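Local coordinates for Mll2253 protein (Mesorhizobium loti, PDB 3Q63) that is of unknown function but belongs to the AHA1 family, whose helix-grip fold of the Bet v 1-like kind probably encloses a pocket for a hydrophobic ligand, at residues H49-S54 with L61-L66; T73-W78 with R90-F95; A27-H32 with F43-G48. All coordinates share one frame; numbering follows the deposited sequence.

Contact 1. Residues H49-S54 with L61-L66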
loop_
_atom_site.group_PDB
_atom_site.type_symbol
_atom_site.label_atom_id
_atom_site.label_comp_id
_atom_site.label_asym_id
_atom_site.label_seq_id
_atom_site.Cartn_x
_atom_site.Cartn_y
_atom_site.Cartn_z
ATOM N N HIS B 49 12.863 -17.752 7.332
ATOM C CA HIS B 49 13.008 -16.396 7.841
ATOM C C HIS B 49 11.682 -15.647 7.786
ATOM O O HIS B 49 11.023 -15.593 6.749
ATOM C CB HIS B 49 14.075 -15.646 7.042
ATOM C CG HIS B 49 14.215 -14.205 7.424
ATOM N ND1 HIS B 49 13.516 -13.195 6.798
ATOM C CD2 HIS B 49 14.954 -13.606 8.389
ATOM C CE1 HIS B 49 13.820 -12.036 7.358
ATOM N NE2 HIS B 49 14.690 -12.258 8.325
ATOM N N ARG B 50 11.285 -15.079 8.915
ATOM C CA ARG B 50 10.038 -14.339 8.962
ATOM C C ARG B 50 10.312 -12.844 8.883
ATOM O O ARG B 50 11.254 -12.339 9.497
ATOM C CB ARG B 50 9.259 -14.711 10.230
ATOM C CG ARG B 50 10.104 -15.395 11.283
ATOM C CD ARG B 50 9.405 -16.607 11.902
ATOM N NE ARG B 50 8.036 -16.306 12.313
ATOM C CZ ARG B 50 7.379 -16.957 13.271
ATOM N NH1 ARG B 50 6.134 -16.613 13.574
ATOM N NH2 ARG B 50 7.969 -17.938 13.936
ATOM N N PHE B 51 9.501 -12.144 8.093
ATOM C CA PHE B 51 9.658 -10.708 7.913
ATOM C C PHE B 51 8.332 -10.065 7.546
ATOM O O PHE B 51 7.301 -10.742 7.420
ATOM C CB PHE B 51 10.700 -10.413 6.820
ATOM C CG PHE B 51 10.294 -10.861 5.438
ATOM C CD1 PHE B 51 9.776 -9.951 4.516
ATOM C CD2 PHE B 51 10.421 -12.193 5.059
ATOM C CE1 PHE B 51 9.392 -10.362 3.242
ATOM C CE2 PHE B 51 10.041 -12.615 3.786
ATOM C CZ PHE B 51 9.524 -11.697 2.874
ATOM N N ASN B 52 8.368 -8.746 7.393
ATOM C CA ASN B 52 7.190 -7.983 7.020
ATOM C C ASN B 52 7.522 -7.066 5.858
ATOM O O ASN B 52 8.679 -6.729 5.613
ATOM C CB ASN B 52 6.687 -7.117 8.184
ATOM C CG ASN B 52 6.190 -7.936 9.348
ATOM O OD1 ASN B 52 6.903 -8.134 10.323
ATOM N ND2 ASN B 52 4.961 -8.430 9.245
ATOM N N ILE B 53 6.477 -6.674 5.151
ATOM C CA ILE B 53 6.571 -5.761 4.032
ATOM C C ILE B 53 5.503 -4.741 4.430
ATOM O O ILE B 53 4.335 -5.099 4.592
ATOM C CB ILE B 53 6.205 -6.471 2.707
ATOM C CG1 ILE B 53 7.221 -7.579 2.416
ATOM C CG2 ILE B 53 6.221 -5.484 1.552
ATOM C CD1 ILE B 53 6.981 -8.311 1.092
ATOM N N SER B 54 5.907 -3.490 4.630
ATOM C CA SER B 54 4.966 -2.463 5.067
ATOM C C SER B 54 4.981 -1.185 4.238
ATOM O O SER B 54 6.000 -0.811 3.647
ATOM C CB SER B 54 5.223 -2.121 6.542
ATOM O OG SER B 54 6.517 -1.563 6.725
ATOM N N LEU B 61 2.137 -6.562 5.679
ATOM C CA LEU B 61 1.975 -7.965 5.345
ATOM C C LEU B 61 2.971 -8.763 6.169
ATOM O O LEU B 61 4.062 -8.273 6.473
ATOM C CB LEU B 61 2.260 -8.205 3.860
ATOM C CG LEU B 61 1.187 -7.749 2.878
ATOM C CD1 LEU B 61 1.725 -7.852 1.479
ATOM C CD2 LEU B 61 -0.060 -8.587 3.057
ATOM N N ASP B 62 2.587 -9.984 6.535
ATOM C CA ASP B 62 3.444 -10.880 7.309
ATOM C C ASP B 62 3.958 -11.929 6.339
ATOM O O ASP B 62 3.166 -12.603 5.679
ATOM C CB ASP B 62 2.643 -11.577 8.400
ATOM C CG ASP B 62 1.908 -10.600 9.300
ATOM O OD1 ASP B 62 0.887 -11.005 9.901
ATOM O OD2 ASP B 62 2.352 -9.436 9.402
ATOM N N CYS B 63 5.276 -12.095 6.275
ATOM C CA CYS B 63 5.865 -13.048 5.340
ATOM C C CYS B 63 6.889 -13.995 5.949
ATOM O O CYS B 63 7.479 -13.723 6.998
ATOM C CB CYS B 63 6.549 -12.307 4.191
ATOM S SG CYS B 63 5.643 -10.929 3.501
ATOM N N GLU B 64 7.107 -15.104 5.251
ATOM C CA GLU B 64 8.066 -16.105 5.673
ATOM C C GLU B 64 8.727 -16.696 4.433
ATOM O O GLU B 64 8.040 -17.078 3.489
ATOM C CB GLU B 64 7.363 -17.216 6.447
ATOM C CG GLU B 64 8.321 -18.223 7.046
ATOM C CD GLU B 64 7.676 -19.574 7.277
ATOM O OE1 GLU B 64 6.466 -19.609 7.580
ATOM O OE2 GLU B 64 8.388 -20.598 7.168
ATOM N N VAL B 65 10.052 -16.761 4.426
ATOM C CA VAL B 65 10.755 -17.334 3.285
ATOM C C VAL B 65 10.504 -18.839 3.285
ATOM O O VAL B 65 10.646 -19.498 4.315
ATOM C CB VAL B 65 12.270 -17.036 3.353
ATOM C CG1 VAL B 65 12.969 -17.606 2.133
ATOM C CG2 VAL B 65 12.493 -15.520 3.415
ATOM N N LEU B 66 10.111 -19.371 2.132
ATOM C CA LEU B 66 9.805 -20.789 1.991
ATOM C C LEU B 66 10.837 -21.554 1.183
ATOM O O LEU B 66 11.152 -22.690 1.507
ATOM C CB LEU B 66 8.447 -20.969 1.317
ATOM C CG LEU B 66 7.251 -20.416 2.072
ATOM C CD1 LEU B 66 6.008 -20.607 1.212
ATOM C CD2 LEU B 66 7.098 -21.133 3.416
#
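His49-Ser54 and Leu61-Leu66 run antiparallel as the two arms of a beta hairpin, their short axes at 138° and 4.5 Å apart at the closest point, within the curved antiparallel sheet of the Bet v 1-like fold. Phe51 and Cys63 form a hydrogen-bonded pair, with Cys63 N 2.7 Å from Phe51 O; Ile53 and Leu61 form another, and Val65 N adds a bond to the carbonyl of His49. Phe51, Ile53, Leu61 and Cys63 share the buried face. There the Phe51 ring, its CG set between the backbone N and the carbonyl carbon (chi1 66°), folds over its cross-strand neighbour. Cys63 CB lies over one ring face, 3.5 Å from the centroid, in a CH-pi contact, while SG sits obliquely at 4.3 Å from the same centroid. The sulfur also meets Ile53 CD1 at 3.8 Å, and the Val65 side chain crosses that of Phe51 at about a right angle, its CG2 touching CE2 of the ring. Phe43 and Tyr76 pack edge-to-face with this ring, continuing the aromatic core. The other face carries Arg50, Glu64, Asn52 and Asp62. Asn52 and Asp62 lie side by side with amide and carboxylate planes 84° apart; the carboxylate accepts a hydrogen bond from His82 of the second subunit, so this face of the hairpin takes part in the dimer. Leu61 O is gripped twice, from opposite faces of its carbonyl plane: Ile53 N comes from one, and from the other Asn52 ND2 donates at 2.9 Å, above the carbonyl plane and not on a lone pair.

Contact 2. Residues T73-W78 with R90-F95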
loop_
_atom_site.group_PDB
_atom_site.type_symbol
_atom_site.label_atom_id
_atom_site.label_comp_id
_atom_site.label_asym_id
_atom_site.label_seq_id
_atom_site.Cartn_x
_atom_site.Cartn_y
_atom_site.Cartn_z
ATOM N N THR B 73 15.084 -19.566 -8.159
ATOM C CA THR B 73 13.773 -19.566 -7.522
ATOM C C THR B 73 13.754 -18.897 -6.151
ATOM O O THR B 73 14.712 -18.988 -5.382
ATOM C CB THR B 73 13.247 -21.010 -7.344
ATOM O OG1 THR B 73 13.339 -21.708 -8.591
ATOM C CG2 THR B 73 11.798 -20.999 -6.890
ATOM N N LEU B 74 12.642 -18.239 -5.849
ATOM C CA LEU B 74 12.459 -17.575 -4.574
ATOM C C LEU B 74 10.979 -17.600 -4.212
ATOM O O LEU B 74 10.135 -17.168 -4.995
ATOM C CB LEU B 74 12.950 -16.127 -4.646
ATOM C CG LEU B 74 12.703 -15.250 -3.410
ATOM C CD1 LEU B 74 13.372 -15.861 -2.188
ATOM C CD2 LEU B 74 13.234 -13.851 -3.669
ATOM N N SER B 75 10.660 -18.112 -3.032
ATOM C CA SER B 75 9.269 -18.159 -2.600
ATOM C C SER B 75 9.128 -17.776 -1.142
ATOM O O SER B 75 10.004 -18.058 -0.326
ATOM C CB SER B 75 8.686 -19.559 -2.814
ATOM O OG SER B 75 7.363 -19.640 -2.309
ATOM N N TYR B 76 8.024 -17.105 -0.830
ATOM C CA TYR B 76 7.716 -16.697 0.533
ATOM C C TYR B 76 6.229 -16.437 0.704
ATOM O O TYR B 76 5.528 -16.134 -0.275
ATOM C CB TYR B 76 8.516 -15.450 0.961
ATOM C CG TYR B 76 8.561 -14.266 0.004
ATOM C CD1 TYR B 76 9.684 -14.042 -0.793
ATOM C CD2 TYR B 76 7.529 -13.325 -0.037
ATOM C CE1 TYR B 76 9.788 -12.907 -1.603
ATOM C CE2 TYR B 76 7.621 -12.184 -0.843
ATOM C CZ TYR B 76 8.755 -11.982 -1.622
ATOM O OH TYR B 76 8.859 -10.855 -2.414
ATOM N N THR B 77 5.748 -16.577 1.940
ATOM C CA THR B 77 4.340 -16.338 2.244
ATOM C C THR B 77 4.074 -14.848 2.131
ATOM O O THR B 77 4.978 -14.021 2.277
ATOM C CB THR B 77 3.956 -16.782 3.684
ATOM O OG1 THR B 77 4.883 -16.212 4.616
ATOM C CG2 THR B 77 3.957 -18.305 3.815
ATOM N N TRP B 78 2.812 -14.531 1.880
ATOM C CA TRP B 78 2.344 -13.167 1.691
ATOM C C TRP B 78 0.968 -13.193 2.342
ATOM O O TRP B 78 -0.041 -13.439 1.676
ATOM C CB TRP B 78 2.268 -12.926 0.186
ATOM C CG TRP B 78 1.849 -11.591 -0.266
ATOM C CD1 TRP B 78 0.587 -11.064 -0.233
ATOM C CD2 TRP B 78 2.667 -10.635 -0.941
ATOM N NE1 TRP B 78 0.574 -9.841 -0.858
ATOM C CE2 TRP B 78 1.838 -9.556 -1.301
ATOM C CE3 TRP B 78 4.025 -10.590 -1.280
ATOM C CZ2 TRP B 78 2.321 -8.439 -1.988
ATOM C CZ3 TRP B 78 4.509 -9.480 -1.964
ATOM C CH2 TRP B 78 3.657 -8.418 -2.311
ATOM N N ARG B 90 -4.028 -15.250 2.775
ATOM C CA ARG B 90 -3.067 -16.309 3.035
ATOM C C ARG B 90 -2.607 -16.781 1.659
ATOM O O ARG B 90 -3.371 -17.404 0.913
ATOM C CB ARG B 90 -3.741 -17.449 3.791
ATOM C CG ARG B 90 -2.814 -18.577 4.164
ATOM C CD ARG B 90 -3.568 -19.653 4.921
ATOM N NE ARG B 90 -2.692 -20.753 5.314
ATOM C CZ ARG B 90 -2.101 -21.582 4.458
ATOM N NH1 ARG B 90 -1.319 -22.550 4.911
ATOM N NH2 ARG B 90 -2.300 -21.448 3.151
ATOM N N SER B 91 -1.363 -16.481 1.310
ATOM C CA SER B 91 -0.887 -16.867 -0.012
ATOM C C SER B 91 0.613 -17.081 -0.083
ATOM O O SER B 91 1.362 -16.725 0.833
ATOM C CB SER B 91 -1.281 -15.793 -1.023
ATOM O OG SER B 91 -0.545 -14.603 -0.792
ATOM N N VAL B 92 1.040 -17.661 -1.196
ATOM C CA VAL B 92 2.448 -17.918 -1.438
ATOM C C VAL B 92 2.852 -17.259 -2.752
ATOM O O VAL B 92 2.203 -17.454 -3.780
ATOM C CB VAL B 92 2.754 -19.430 -1.550
ATOM C CG1 VAL B 92 4.218 -19.635 -1.903
ATOM C CG2 VAL B 92 2.426 -20.119 -0.241
ATOM N N VAL B 93 3.919 -16.474 -2.701
ATOM C CA VAL B 93 4.440 -15.797 -3.873
ATOM C C VAL B 93 5.733 -16.505 -4.265
ATOM O O VAL B 93 6.634 -16.636 -3.441
ATOM C CB VAL B 93 4.766 -14.305 -3.575
ATOM C CG1 VAL B 93 5.526 -13.694 -4.749
ATOM C CG2 VAL B 93 3.477 -13.515 -3.327
ATOM N N THR B 94 5.821 -16.973 -5.509
ATOM C CA THR B 94 7.026 -17.662 -5.982
ATOM C C THR B 94 7.534 -17.024 -7.277
ATOM O O THR B 94 6.781 -16.868 -8.239
ATOM C CB THR B 94 6.761 -19.182 -6.233
ATOM O OG1 THR B 94 6.376 -19.815 -5.006
ATOM C CG2 THR B 94 8.025 -19.864 -6.765
ATOM N N PHE B 95 8.809 -16.644 -7.288
ATOM C CA PHE B 95 9.433 -16.037 -8.468
ATOM C C PHE B 95 10.285 -17.099 -9.146
ATOM O O PHE B 95 10.976 -17.862 -8.474
ATOM C CB PHE B 95 10.346 -14.871 -8.069
ATOM C CG PHE B 95 9.631 -13.739 -7.392
ATOM C CD1 PHE B 95 8.984 -12.755 -8.141
ATOM C CD2 PHE B 95 9.589 -13.663 -6.003
ATOM C CE1 PHE B 95 8.306 -11.710 -7.512
ATOM C CE2 PHE B 95 8.912 -12.622 -5.362
ATOM C CZ PHE B 95 8.269 -11.645 -6.119
#
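Leu74 and Phe95, paired through Leu74 N to Phe95 O and Phe95 N to Leu74 O, begin a ladder that runs on through Tyr76 and Val93 to Trp78 and Ser91. The packing is tight on the face bearing Leu74, Tyr76, Val93 and Phe95. Tyr76 OH comes up to the edge of the Phe95 ring, 3.4 Å from CE2, and the two rings meet obliquely with planes at 51°. Val93 CG2 reaches the Trp78 indole, 3.6 Å from CE3; at chi1 170° CG1 lies anti to the backbone N, which leaves CG2 as the branch that meets the indole. These strands, 73-77 and 92-100, are central neighbours in the antiparallel sheet of the helix-grip fold, whose long helix 118-141 sends Trp128 against the Trp78 ring. Next to the bond from Trp78 N to Ser91 O, Ser91 OG donates to Trp78 O at 2.8 Å, in the carbonyl plane and on a lone pair, and beside it Ser91 N makes a weak bond to the same oxygen and also bonds Asn79 OD1. Ser91 OG also bonds Gln110, while Trp78 NE1 bonds Trp57 O of the second subunit. The opposite face is looser and partly open to solvent. Ser75 OG and Thr94 OG1 share a hydrogen bond of 2.9 Å there, and Val92 CG1 lies close beside the serine hydroxyl. Next along, the methyls of Thr73 and Thr94 touch at 3.9 Å, CG2 to CG2. Beyond Val92, the CB of the exposed Arg90 is directed away from strand 73-77.

Contact 3. Residues A27-H32 with F43-G48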
loop_
_atom_site.group_PDB
_atom_site.type_symbol
_atom_site.label_atom_id
_atom_site.label_comp_id
_atom_site.label_asym_id
_atom_site.label_seq_id
_atom_site.Cartn_x
_atom_site.Cartn_y
_atom_site.Cartn_z
ATOM N N ALA B 27 17.957 -7.630 -7.044
ATOM C CA ALA B 27 16.839 -6.712 -6.853
ATOM C C ALA B 27 15.682 -7.387 -6.112
ATOM O O ALA B 27 14.879 -6.720 -5.464
ATOM C CB ALA B 27 16.362 -6.178 -8.204
ATOM N N LEU B 28 15.600 -8.711 -6.204
ATOM C CA LEU B 28 14.530 -9.464 -5.546
ATOM C C LEU B 28 14.880 -9.932 -4.130
ATOM O O LEU B 28 13.996 -10.300 -3.357
ATOM C CB LEU B 28 14.168 -10.698 -6.381
ATOM C CG LEU B 28 13.553 -10.469 -7.763
ATOM C CD1 LEU B 28 13.533 -11.764 -8.541
ATOM C CD2 LEU B 28 12.154 -9.900 -7.610
ATOM N N THR B 29 16.168 -9.912 -3.797
ATOM C CA THR B 29 16.636 -10.388 -2.503
ATOM C C THR B 29 17.367 -9.366 -1.628
ATOM O O THR B 29 17.748 -9.676 -0.505
ATOM C CB THR B 29 17.564 -11.600 -2.695
ATOM O OG1 THR B 29 18.665 -11.225 -3.530
ATOM C CG2 THR B 29 16.805 -12.752 -3.351
ATOM N N GLN B 30 17.568 -8.158 -2.140
ATOM C CA GLN B 30 18.255 -7.115 -1.377
ATOM C C GLN B 30 17.235 -6.145 -0.801
ATOM O O GLN B 30 16.534 -5.465 -1.545
ATOM C CB GLN B 30 19.212 -6.354 -2.283
ATOM C CG GLN B 30 20.327 -7.202 -2.849
ATOM C CD GLN B 30 21.604 -7.046 -2.076
ATOM O OE1 GLN B 30 21.684 -7.410 -0.900
ATOM N NE2 GLN B 30 22.620 -6.493 -2.725
ATOM N N PRO B 31 17.160 -6.053 0.536
ATOM C CA PRO B 31 16.218 -5.161 1.218
ATOM C C PRO B 31 16.114 -3.751 0.651
ATOM O O PRO B 31 15.015 -3.280 0.352
ATOM C CB PRO B 31 16.730 -5.158 2.656
ATOM C CG PRO B 31 17.252 -6.534 2.817
ATOM C CD PRO B 31 18.009 -6.753 1.517
ATOM N N HIS B 32 17.253 -3.077 0.499
ATOM C CA HIS B 32 17.243 -1.703 -0.006
ATOM C C HIS B 32 16.767 -1.624 -1.454
ATOM O O HIS B 32 16.253 -0.596 -1.892
ATOM C CB HIS B 32 18.636 -1.063 0.134
ATOM C CG HIS B 32 19.626 -1.519 -0.897
ATOM N ND1 HIS B 32 20.118 -2.805 -0.945
ATOM C CD2 HIS B 32 20.233 -0.846 -1.905
ATOM C CE1 HIS B 32 20.990 -2.906 -1.935
ATOM N NE2 HIS B 32 21.077 -1.732 -2.532
ATOM N N PHE B 43 13.480 -8.324 4.555
ATOM C CA PHE B 43 13.691 -9.615 3.910
ATOM C C PHE B 43 15.106 -10.162 4.127
ATOM O O PHE B 43 16.048 -9.408 4.337
ATOM C CB PHE B 43 13.450 -9.474 2.399
ATOM C CG PHE B 43 13.807 -10.702 1.609
ATOM C CD1 PHE B 43 12.895 -11.743 1.471
ATOM C CD2 PHE B 43 15.075 -10.837 1.034
ATOM C CE1 PHE B 43 13.236 -12.903 0.783
ATOM C CE2 PHE B 43 15.427 -11.999 0.343
ATOM C CZ PHE B 43 14.504 -13.035 0.215
ATOM N N LYS B 44 15.233 -11.484 4.081
ATOM C CA LYS B 44 16.519 -12.170 4.206
ATOM C C LYS B 44 16.377 -13.463 3.422
ATOM O O LYS B 44 15.415 -14.203 3.610
ATOM C CB LYS B 44 16.862 -12.496 5.659
ATOM C CG LYS B 44 17.336 -11.308 6.470
ATOM C CD LYS B 44 18.635 -11.617 7.216
ATOM C CE LYS B 44 19.790 -11.911 6.260
ATOM N NZ LYS B 44 19.627 -13.190 5.503
ATOM N N PRO B 45 17.330 -13.741 2.518
ATOM C CA PRO B 45 17.349 -14.942 1.672
ATOM C C PRO B 45 17.608 -16.238 2.439
ATOM O O PRO B 45 18.494 -17.006 2.067
ATOM C CB PRO B 45 18.486 -14.659 0.686
ATOM C CG PRO B 45 18.594 -13.178 0.670
ATOM C CD PRO B 45 18.383 -12.797 2.108
ATOM N N ALA B 46 16.855 -16.480 3.502
ATOM C CA ALA B 46 17.036 -17.700 4.282
ATOM C C ALA B 46 15.696 -18.367 4.545
ATOM O O ALA B 46 14.756 -17.728 5.019
ATOM C CB ALA B 46 17.734 -17.390 5.602
ATOM N N VAL B 47 15.619 -19.658 4.240
ATOM C CA VAL B 47 14.398 -20.423 4.437
ATOM C C VAL B 47 13.917 -20.356 5.882
ATOM O O VAL B 47 14.701 -20.524 6.817
ATOM C CB VAL B 47 14.606 -21.907 4.062
ATOM C CG1 VAL B 47 13.349 -22.700 4.373
ATOM C CG2 VAL B 47 14.961 -22.025 2.580
ATOM N N GLY B 48 12.622 -20.106 6.052
ATOM C CA GLY B 48 12.048 -20.034 7.382
ATOM C C GLY B 48 12.130 -18.645 7.984
ATOM O O GLY B 48 11.533 -18.379 9.025
#
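Phe43 packs its ring against the end of helix 21-29, and the contact with Thr29 is chiefly one of carbon meeting carbon and carbonyl oxygen. Among the apolar approaches, Thr29 CB stands 3.7 Å from Phe43 CE2 and 3.9 Å from Pro45 CG, so that the threonine is flanked by the aromatic ring and the proline. Phe43 CG is anti to the backbone N (chi1 173°), which places the CD2-CE2 edge against Thr29. Carbonyl oxygens make the second group. Thr29 O lies at the ring edge, near its plane, 3.3 Å from Phe43 CD2, whereas Leu28 O sits over a ring face at 4.3 Å from Phe43 CE2. In the reverse sense, Pro31 CG approaches Phe43 O at 3.5 Å. No hydrogen bond crosses between 27-32 and 43-48; the Thr29 hydroxyl bonds Trp25 O within its own helix. Pro45 centres an inverse gamma turn, which bends the loop where its ring rests against Thr29. Replacing Phe43 by an alanine would probably open a gap beside Thr29 and Leu74 and deprive Phe51 of its edge-to-face partner. The join between the helical segment of the fold and the loop leading to strand 50-54 thus rests on close packing, with one edge of the Phe43 ring against Thr29 O, and no hydrogen bond between the two segments fixes it.

How the contacts relate
From the N terminus, contact 3 comes first, closing a loop from the junction of helices 21-29 and 31-37 to the turn after strand 40-41. Contact 1 follows at once, closing the short hairpin 50-54/60-69, and contact 2 then joins strand 73-77 to 92-100 across a longer connection. The three loops lie in series; none nests or crosses. In space they adjoin: strands 60-69 and 73-77 are neighbours, so contacts 1 and 2 extend one sheet, while Gly48 N to Val65 O ties the loop of contact 3 to the hairpin. Leu74 of contact 2 packs on Leu28, Thr29 and Phe43, linking sheet and helices.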